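Long-range contacts in serine-rich Repeat Adhesion Glycoprotein (Srr1) (Streptococcus agalactiae, PDB 4MBO), which binds fibrinogen, probably as a surface adhesin of the bacterium: residues P161-H166 with N194-E199; V173-M178 with S310-G315; Y210-S215 with T300-N305. One frame throughout, in Å; residues are numbered along the deposited sequence.

Interaction 1: P161-H166 with N194-E199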
loop_
_atom_site.group_PDB
_atom_site.type_symbol
_atom_site.label_atom_id
_atom_site.label_comp_id
_atom_site.label_asym_id
_atom_site.label_seq_id
_atom_site.Cartn_x
_atom_site.Cartn_y
_atom_site.Cartn_z
ATOM N N PRO A 161 16.314 1.271 2.471
ATOM C CA PRO A 161 16.554 2.112 3.641
ATOM C C PRO A 161 17.682 3.111 3.515
ATOM O O PRO A 161 18.576 2.954 2.668
ATOM C CB PRO A 161 16.899 1.085 4.728
ATOM C CG PRO A 161 16.183 -0.151 4.297
ATOM C CD PRO A 161 16.324 -0.159 2.809
ATOM N N SER A 162 17.605 4.167 4.326
ATOM C CA SER A 162 18.686 5.126 4.474
ATOM C C SER A 162 19.649 4.473 5.442
ATOM O O SER A 162 19.219 3.952 6.472
ATOM C CB SER A 162 18.192 6.426 5.094
ATOM O OG SER A 162 17.373 7.133 4.197
ATOM N N VAL A 163 20.945 4.535 5.135
ATOM C CA VAL A 163 21.981 3.926 5.966
ATOM C C VAL A 163 23.192 4.835 6.164
ATOM O O VAL A 163 23.656 5.460 5.222
ATOM C CB VAL A 163 22.516 2.655 5.271
ATOM C CG1 VAL A 163 23.592 1.964 6.105
ATOM C CG2 VAL A 163 21.394 1.694 4.959
ATOM N N THR A 164 23.697 4.884 7.387
ATOM C CA THR A 164 24.926 5.587 7.705
ATOM C C THR A 164 25.826 4.554 8.384
ATOM O O THR A 164 25.409 3.882 9.332
ATOM C CB THR A 164 24.688 6.772 8.669
ATOM O OG1 THR A 164 23.931 7.788 7.988
ATOM C CG2 THR A 164 25.989 7.333 9.145
ATOM N N GLU A 165 27.042 4.386 7.866
ATOM C CA GLU A 165 27.988 3.419 8.425
ATOM C C GLU A 165 29.347 4.089 8.557
ATOM O O GLU A 165 30.147 4.095 7.621
ATOM C CB GLU A 165 28.069 2.138 7.574
ATOM C CG GLU A 165 29.056 1.073 8.085
ATOM C CD GLU A 165 28.687 0.395 9.416
ATOM O OE1 GLU A 165 27.494 0.355 9.797
ATOM O OE2 GLU A 165 29.605 -0.168 10.066
ATOM N N HIS A 166 29.572 4.687 9.712
ATOM C CA HIS A 166 30.841 5.314 10.046
ATOM C C HIS A 166 31.361 4.720 11.344
ATOM O O HIS A 166 30.649 4.008 12.076
ATOM C CB HIS A 166 30.720 6.830 10.229
ATOM C CG HIS A 166 30.350 7.568 8.983
ATOM N ND1 HIS A 166 29.915 8.876 9.000
ATOM C CD2 HIS A 166 30.265 7.164 7.695
ATOM C CE1 HIS A 166 29.638 9.263 7.767
ATOM N NE2 HIS A 166 29.838 8.241 6.954
ATOM N N ASN A 194 16.200 -0.045 12.085
ATOM C CA ASN A 194 17.089 -1.158 11.781
ATOM C C ASN A 194 16.468 -2.179 10.819
ATOM O O ASN A 194 16.553 -3.387 11.047
ATOM C CB ASN A 194 17.613 -1.865 13.042
ATOM C CG ASN A 194 18.845 -2.748 12.755
ATOM O OD1 ASN A 194 19.511 -2.622 11.718
ATOM N ND2 ASN A 194 19.134 -3.657 13.674
ATOM N N PRO A 195 15.889 -1.712 9.709
ATOM C CA PRO A 195 15.365 -2.683 8.748
ATOM C C PRO A 195 16.442 -3.588 8.109
ATOM O O PRO A 195 16.131 -4.683 7.599
ATOM C CB PRO A 195 14.724 -1.795 7.667
ATOM C CG PRO A 195 15.398 -0.498 7.776
ATOM C CD PRO A 195 15.646 -0.325 9.268
ATOM N N GLU A 196 17.680 -3.119 8.082
ATOM C CA GLU A 196 18.786 -3.883 7.501
ATOM C C GLU A 196 19.321 -5.012 8.408
ATOM O O GLU A 196 20.092 -5.868 7.964
ATOM C CB GLU A 196 19.947 -2.933 7.151
ATOM C CG GLU A 196 19.595 -1.858 6.138
ATOM C CD GLU A 196 19.626 -2.368 4.724
ATOM O OE1 GLU A 196 20.747 -2.651 4.244
ATOM O OE2 GLU A 196 18.552 -2.487 4.095
ATOM N N GLY A 197 18.932 -5.001 9.672
ATOM C CA GLY A 197 19.422 -6.015 10.607
ATOM C C GLY A 197 20.933 -5.927 10.775
ATOM O O GLY A 197 21.645 -6.930 10.619
ATOM N N LYS A 198 21.406 -4.721 11.093
ATOM C CA LYS A 198 22.824 -4.432 11.322
ATOM C C LYS A 198 22.996 -3.911 12.739
ATOM O O LYS A 198 22.027 -3.555 13.402
ATOM C CB LYS A 198 23.311 -3.326 10.377
ATOM C CG LYS A 198 23.045 -3.528 8.894
ATOM C CD LYS A 198 23.450 -2.293 8.071
ATOM C CE LYS A 198 24.940 -1.980 8.203
ATOM N NZ LYS A 198 25.436 -0.909 7.284
ATOM N N GLU A 199 24.229 -3.868 13.228
ATOM C CA GLU A 199 24.444 -3.212 14.504
ATOM C C GLU A 199 24.163 -1.714 14.294
ATOM O O GLU A 199 24.556 -1.140 13.259
ATOM C CB GLU A 199 25.876 -3.385 14.976
ATOM C CG GLU A 199 26.222 -4.825 15.343
ATOM C CD GLU A 199 25.415 -5.349 16.541
ATOM O OE1 GLU A 199 25.151 -4.535 17.460
ATOM O OE2 GLU A 199 25.075 -6.571 16.588
HETATM O O HOH W 1 24.966 1.052 9.347
HETATM O O HOH W 2 26.539 -1.613 11.405
#
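Pro161 and Pro195 stand with their CA atoms 7.1 Å apart, and from there the backbones of 161-166 and 194-199 run in nearly the same direction without a backbone hydrogen bond between them. The second segment contains a type I beta turn from Asn194 to Gly197, which interrupts strand 186-202. The first holds strand 162-165, which pairs with strand 169-181 of the same antiparallel sheet. The direct contacts are therefore between side chains. At the inner end the two proline rings lie alongside each other, running opposite ways, with Pro161 CG 3.6 Å from Pro195 CG. Glu196 bends at chi2 (-81°) and brings its carboxylate beside the Pro161 ring, where OE2 lies 3.3 Å from CG. Val163 CG1 packs against the tip of Lys198. Within the turn segment, Lys198 N gives a nearly straight hydrogen bond to Asn194 OD1, in the carbonyl plane and on a lone pair. At the solvent side, Lys198 NZ, in the conformer described, makes a long, weak salt bridge to Glu165 OE1 at 3.5 Å. The stronger charged partner of Glu165 is Lys170, through OE2. One water backs up the weak bridge by bonding to Thr164 O, Glu165 OE1 and Lys198 NZ. A second water donates to Glu165 OE1 at 2.7 Å and to Glu199 O at 2.8 Å.

Interaction 2: V173-M178 with S310-G315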
loop_
_atom_site.group_PDB
_atom_site.type_symbol
_atom_site.label_atom_id
_atom_site.label_comp_id
_atom_site.label_asym_id
_atom_site.label_seq_id
_atom_site.Cartn_x
_atom_site.Cartn_y
_atom_site.Cartn_z
ATOM N N VAL A 173 17.314 3.292 8.683
ATOM C CA VAL A 173 15.895 3.549 8.901
ATOM C C VAL A 173 15.148 3.627 7.576
ATOM O O VAL A 173 15.735 3.946 6.515
ATOM C CB VAL A 173 15.733 4.893 9.699
ATOM C CG1 VAL A 173 16.078 6.090 8.797
ATOM C CG2 VAL A 173 14.343 5.067 10.308
ATOM N N ARG A 174 13.853 3.365 7.635
ATOM C CA ARG A 174 12.966 3.511 6.467
ATOM C C ARG A 174 11.557 3.780 6.943
ATOM O O ARG A 174 11.183 3.326 8.014
ATOM C CB ARG A 174 13.026 2.271 5.561
ATOM C CG ARG A 174 12.192 2.390 4.304
ATOM C CD ARG A 174 12.444 1.238 3.335
ATOM N NE ARG A 174 12.230 -0.057 3.983
ATOM C CZ ARG A 174 12.418 -1.235 3.386
ATOM N NH1 ARG A 174 12.784 -1.282 2.108
ATOM N NH2 ARG A 174 12.242 -2.365 4.069
ATOM N N SER A 175 10.768 4.541 6.191
ATOM C CA SER A 175 9.386 4.773 6.562
ATOM C C SER A 175 8.508 4.770 5.337
ATOM O O SER A 175 9.020 4.860 4.250
ATOM C CB SER A 175 9.247 6.066 7.321
ATOM O OG SER A 175 9.584 7.165 6.465
ATOM N N ARG A 176 7.209 4.637 5.535
ATOM C CA ARG A 176 6.258 4.572 4.420
ATOM C C ARG A 176 4.843 4.870 4.864
ATOM O O ARG A 176 4.410 4.428 5.910
ATOM C CB ARG A 176 6.334 3.146 3.843
ATOM C CG ARG A 176 5.637 2.926 2.532
ATOM C CD ARG A 176 5.942 1.518 2.003
ATOM N NE ARG A 176 5.502 1.487 0.629
ATOM C CZ ARG A 176 4.371 0.970 0.197
ATOM N NH1 ARG A 176 4.067 1.127 -1.076
ATOM N NH2 ARG A 176 3.530 0.332 1.005
ATOM N N ILE A 177 4.088 5.629 4.052
ATOM C CA ILE A 177 2.689 5.768 4.255
ATOM C C ILE A 177 2.148 4.552 3.520
ATOM O O ILE A 177 2.268 4.439 2.279
ATOM C CB ILE A 177 2.143 7.068 3.648
ATOM C CG1 ILE A 177 2.746 8.247 4.401
ATOM C CG2 ILE A 177 0.643 7.039 3.693
ATOM C CD1 ILE A 177 2.378 9.618 3.882
ATOM N N MET A 178 1.642 3.583 4.273
ATOM C CA MET A 178 1.240 2.330 3.651
ATOM C C MET A 178 -0.239 2.029 3.669
ATOM O O MET A 178 -0.668 0.972 3.205
ATOM C CB MET A 178 2.065 1.174 4.225
ATOM C CG MET A 178 2.168 1.141 5.730
ATOM S SD MET A 178 0.588 1.020 6.543
ATOM C CE MET A 178 0.058 -0.645 5.995
ATOM N N SER A 310 20.542 8.753 10.652
ATOM C CA SER A 310 19.833 8.536 9.392
ATOM C C SER A 310 18.440 9.152 9.401
ATOM O O SER A 310 17.800 9.213 10.433
ATOM C CB SER A 310 19.657 7.031 9.146
ATOM O OG SER A 310 20.898 6.411 8.870
ATOM N N LYS A 311 17.968 9.534 8.217
ATOM C CA LYS A 311 16.646 10.112 8.053
ATOM C C LYS A 311 16.030 9.609 6.762
ATOM O O LYS A 311 16.713 9.485 5.738
ATOM C CB LYS A 311 16.740 11.619 8.063
ATOM C CG LYS A 311 15.446 12.371 7.847
ATOM C CD LYS A 311 15.703 13.853 8.048
ATOM C CE LYS A 311 14.532 14.694 7.617
ATOM N NZ LYS A 311 14.864 16.144 7.675
ATOM N N TYR A 312 14.754 9.275 6.831
ATOM C CA TYR A 312 14.007 8.822 5.644
ATOM C C TYR A 312 12.737 9.643 5.557
ATOM O O TYR A 312 12.113 9.916 6.571
ATOM C CB TYR A 312 13.699 7.337 5.761
ATOM C CG TYR A 312 13.214 6.690 4.485
ATOM C CD1 TYR A 312 11.893 6.802 4.103
ATOM C CD2 TYR A 312 14.090 5.963 3.658
ATOM C CE1 TYR A 312 11.425 6.203 2.957
ATOM C CE2 TYR A 312 13.629 5.375 2.491
ATOM C CZ TYR A 312 12.277 5.495 2.161
ATOM O OH TYR A 312 11.734 4.921 1.027
ATOM N N SER A 313 12.350 10.034 4.339
ATOM C CA SER A 313 11.151 10.865 4.157
ATOM C C SER A 313 10.143 10.193 3.275
ATOM O O SER A 313 10.504 9.471 2.361
ATOM C CB SER A 313 11.521 12.234 3.544
ATOM O OG SER A 313 12.444 12.932 4.372
ATOM N N TYR A 314 8.866 10.471 3.530
ATOM C CA TYR A 314 7.807 9.930 2.686
ATOM C C TYR A 314 6.602 10.897 2.686
ATOM O O TYR A 314 6.087 11.300 3.743
ATOM C CB TYR A 314 7.403 8.560 3.184
ATOM C CG TYR A 314 6.832 7.670 2.110
ATOM C CD1 TYR A 314 5.517 7.793 1.652
ATOM C CD2 TYR A 314 7.618 6.678 1.568
ATOM C CE1 TYR A 314 5.029 6.955 0.671
ATOM C CE2 TYR A 314 7.148 5.841 0.618
ATOM C CZ TYR A 314 5.857 5.976 0.152
ATOM O OH TYR A 314 5.438 5.069 -0.794
ATOM N N GLY A 315 6.137 11.253 1.501
ATOM C CA GLY A 315 5.061 12.239 1.382
ATOM C C GLY A 315 3.705 11.741 0.951
ATOM O O GLY A 315 3.559 10.629 0.463
HETATM O O HOH W 3 9.579 3.695 1.788
HETATM O O HOH W 4 2.592 5.023 -0.362
#
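Tyr312 and Tyr314 hold CG anti to the backbone N (chi1 -167° and -153°), which swings both rings out to lie over the strand 173-178. Arg174 and Arg176 also carry CG opposite their backbone N, which lays each arginine's aliphatic part alongside a tyrosine. Arg174 CG sits over one face of the Tyr312 ring, 3.9 Å from its centroid, in a CH-pi contact. Over a face of Tyr314 it is Arg176 CA that makes the CH-pi contact, at 4.0 Å from the ring centroid, and Ile177 N lies over the same face. Both guanidinium planes are steeply turned against the neighbouring ring, so neither pair is a flat stack. The two strands run nearly parallel, 13° apart, but share no hydrogen bond. They belong to different antiparallel sheets of the C-terminal adhesin domain, and 309-316 is the outermost strand of its own. The tyrosine rings join the sheets at that margin by lying on the backbone and inner side chains of 173-178. Toward the start of both segments Val173 CG1 touches Ser310 CB at 3.7 Å. Toward their ends Ile177 CG1 meets Tyr314 CD1 at 3.9 Å. Ser175 OG takes its hydrogen bond with Tyr189 OH. The arginine heads are held outside the pair: Arg174 by Asn159, Asp242 and Gln192, and Arg176 by Asp38, Ser243 and Gln128. Asp38 also bonds Tyr314 OH. Water links Ser175 O (2.8 Å) with Tyr312 OH, and another donates to Ile177 O (2.7 Å) and Tyr314 OH (2.9 Å).

Interaction 3: Y210-S215 with T300-N305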
loop_
_atom_site.group_PDB
_atom_site.type_symbol
_atom_site.label_atom_id
_atom_site.label_comp_id
_atom_site.label_asym_id
_atom_site.label_seq_id
_atom_site.Cartn_x
_atom_site.Cartn_y
_atom_site.Cartn_z
ATOM N N TYR A 210 17.841 7.772 19.222
ATOM C CA TYR A 210 16.466 8.274 19.244
ATOM C C TYR A 210 15.832 8.108 17.867
ATOM O O TYR A 210 16.515 8.004 16.845
ATOM C CB TYR A 210 16.380 9.768 19.600
ATOM C CG TYR A 210 16.792 10.176 20.964
ATOM C CD1 TYR A 210 18.143 10.346 21.271
ATOM C CD2 TYR A 210 15.858 10.474 21.960
ATOM C CE1 TYR A 210 18.545 10.747 22.526
ATOM C CE2 TYR A 210 16.266 10.855 23.233
ATOM C CZ TYR A 210 17.611 11.003 23.501
ATOM O OH TYR A 210 18.080 11.403 24.735
ATOM N N THR A 211 14.507 8.039 17.866
ATOM C CA THR A 211 13.718 8.142 16.631
ATOM C C THR A 211 12.807 9.356 16.735
ATOM O O THR A 211 12.061 9.497 17.690
ATOM C CB THR A 211 12.933 6.884 16.306
ATOM O OG1 THR A 211 13.836 5.907 15.808
ATOM C CG2 THR A 211 11.844 7.154 15.272
ATOM N N ILE A 212 12.965 10.282 15.776
ATOM C CA ILE A 212 12.140 11.444 15.677
ATOM C C ILE A 212 11.251 11.251 14.431
ATOM O O ILE A 212 11.720 10.854 13.348
ATOM C CB ILE A 212 12.939 12.734 15.444
ATOM C CG1 ILE A 212 14.135 12.882 16.412
ATOM C CG2 ILE A 212 11.993 13.928 15.483
ATOM C CD1 ILE A 212 13.810 12.674 17.838
ATOM N N ILE A 213 9.966 11.530 14.608
ATOM C CA ILE A 213 8.984 11.492 13.520
ATOM C C ILE A 213 8.418 12.901 13.450
ATOM O O ILE A 213 7.943 13.452 14.459
ATOM C CB ILE A 213 7.896 10.462 13.794
ATOM C CG1 ILE A 213 8.538 9.050 13.732
ATOM C CG2 ILE A 213 6.754 10.597 12.788
ATOM C CD1 ILE A 213 7.735 7.970 14.391
ATOM N N GLY A 214 8.478 13.513 12.274
ATOM C CA GLY A 214 7.994 14.882 12.133
ATOM C C GLY A 214 7.662 15.169 10.689
ATOM O O GLY A 214 7.484 14.230 9.913
ATOM N N SER A 215 7.539 16.453 10.353
ATOM C CA SER A 215 7.261 16.823 8.950
ATOM C C SER A 215 8.127 18.008 8.544
ATOM O O SER A 215 8.497 18.845 9.374
ATOM C CB SER A 215 5.772 17.057 8.713
ATOM O OG SER A 215 5.233 18.021 9.588
ATOM N N THR A 300 13.592 9.381 11.784
ATOM C CA THR A 300 15.025 9.255 11.938
ATOM C C THR A 300 15.425 8.137 12.882
ATOM O O THR A 300 14.615 7.623 13.626
ATOM C CB THR A 300 15.653 10.522 12.576
ATOM O OG1 THR A 300 15.337 10.572 13.979
ATOM C CG2 THR A 300 15.234 11.797 11.888
ATOM N N VAL A 301 16.720 7.825 12.838
ATOM C CA VAL A 301 17.400 7.143 13.913
ATOM C C VAL A 301 18.584 8.124 14.098
ATOM O O VAL A 301 19.489 8.192 13.222
ATOM C CB VAL A 301 17.861 5.733 13.594
ATOM C CG1 VAL A 301 18.723 5.220 14.731
ATOM C CG2 VAL A 301 16.677 4.822 13.412
ATOM N N SER A 302 18.546 8.923 15.163
ATOM C CA SER A 302 19.487 10.043 15.285
ATOM C C SER A 302 19.604 10.484 16.706
ATOM O O SER A 302 19.015 9.894 17.593
ATOM C CB SER A 302 18.933 11.259 14.490
ATOM O OG SER A 302 17.679 11.757 15.055
ATOM N N ASP A 303 20.392 11.533 16.917
ATOM C CA ASP A 303 20.384 12.207 18.196
ATOM C C ASP A 303 19.093 13.059 18.255
ATOM O O ASP A 303 18.361 13.202 17.248
ATOM C CB ASP A 303 21.623 13.084 18.337
ATOM C CG ASP A 303 21.661 14.182 17.314
ATOM O OD1 ASP A 303 21.489 13.914 16.129
ATOM O OD2 ASP A 303 21.882 15.350 17.721
ATOM N N ILE A 304 18.793 13.601 19.427
ATOM C CA ILE A 304 17.548 14.325 19.608
ATOM C C ILE A 304 17.462 15.575 18.720
ATOM O O ILE A 304 16.368 15.971 18.347
ATOM C CB ILE A 304 17.350 14.628 21.093
ATOM C CG1 ILE A 304 15.871 14.798 21.402
ATOM C CG2 ILE A 304 18.213 15.809 21.527
ATOM C CD1 ILE A 304 15.528 14.857 22.869
ATOM N N ASN A 305 18.630 16.133 18.348
ATOM C CA ASN A 305 18.772 17.350 17.527
ATOM C C ASN A 305 18.871 17.049 16.009
ATOM O O ASN A 305 18.981 17.955 15.215
ATOM C CB ASN A 305 20.034 18.153 17.976
ATOM C CG ASN A 305 19.908 18.768 19.381
ATOM O OD1 ASN A 305 19.063 19.611 19.627
ATOM N ND2 ASN A 305 20.800 18.377 20.285
#
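This contact belongs to the five-stranded antiparallel sheet of the adhesin domain, where strand 210-215 pairs with the end of strand 295-302. Tyr210 and Ser302 form a hydrogen-bonded antiparallel pair: Tyr210 N bonds Ser302 O at 2.9 Å, and Ser302 N bonds Tyr210 O at 2.8 Å. Two residues along, Thr300 N bonds Ile212 O at 2.8 Å, but the return bond is different. Ile212 N donates to the side-chain oxygen Thr300 OG1 at 3.0 Å. The rotation of that hydroxyl, between its own backbone N and carbonyl carbon (chi1 74°), turns it toward Ile212 N. It donates a hydrogen bond to Ser302 OG, which in turn donates to Asp303 O. Thr300 O instead accepts from Thr211 OG1 at 2.9 Å, in the carbonyl plane. Thr211 OG1 is also bonded by Trp273 NE1. Beyond the strand, Ile304 CB lies over one face of the Tyr210 ring in a CH-pi contact, 4.2 Å from its centroid and almost on the ring normal. Ser302 O lies at the ring edge. Hydroxyl groups thus take over part of the backbone pairing, and a chain of two hydroxyl hydrogen bonds ties the strand end to the residues that follow it.

From the N terminus, strand 162-165 leads into strand 169-181 and then into strand 186-202. Interaction 1 closes this short loop between 161-166 and 194-199. Interaction 2 starts within it, at 173-178, and closes only at 310-315, so the two cross. They also touch, since Ser162 bonds to both Val173 and Lys311. Interaction 3 begins after interaction 1 has closed and is nested inside the long loop of interaction 2. Its strand 295-302 neighbours strand 309-316, with Ser310 N bonded to Val301 O. Interactions 1 and 3 do not touch. Interaction 3 acts within one sheet, interaction 1 within the other, and interaction 2 joins the two.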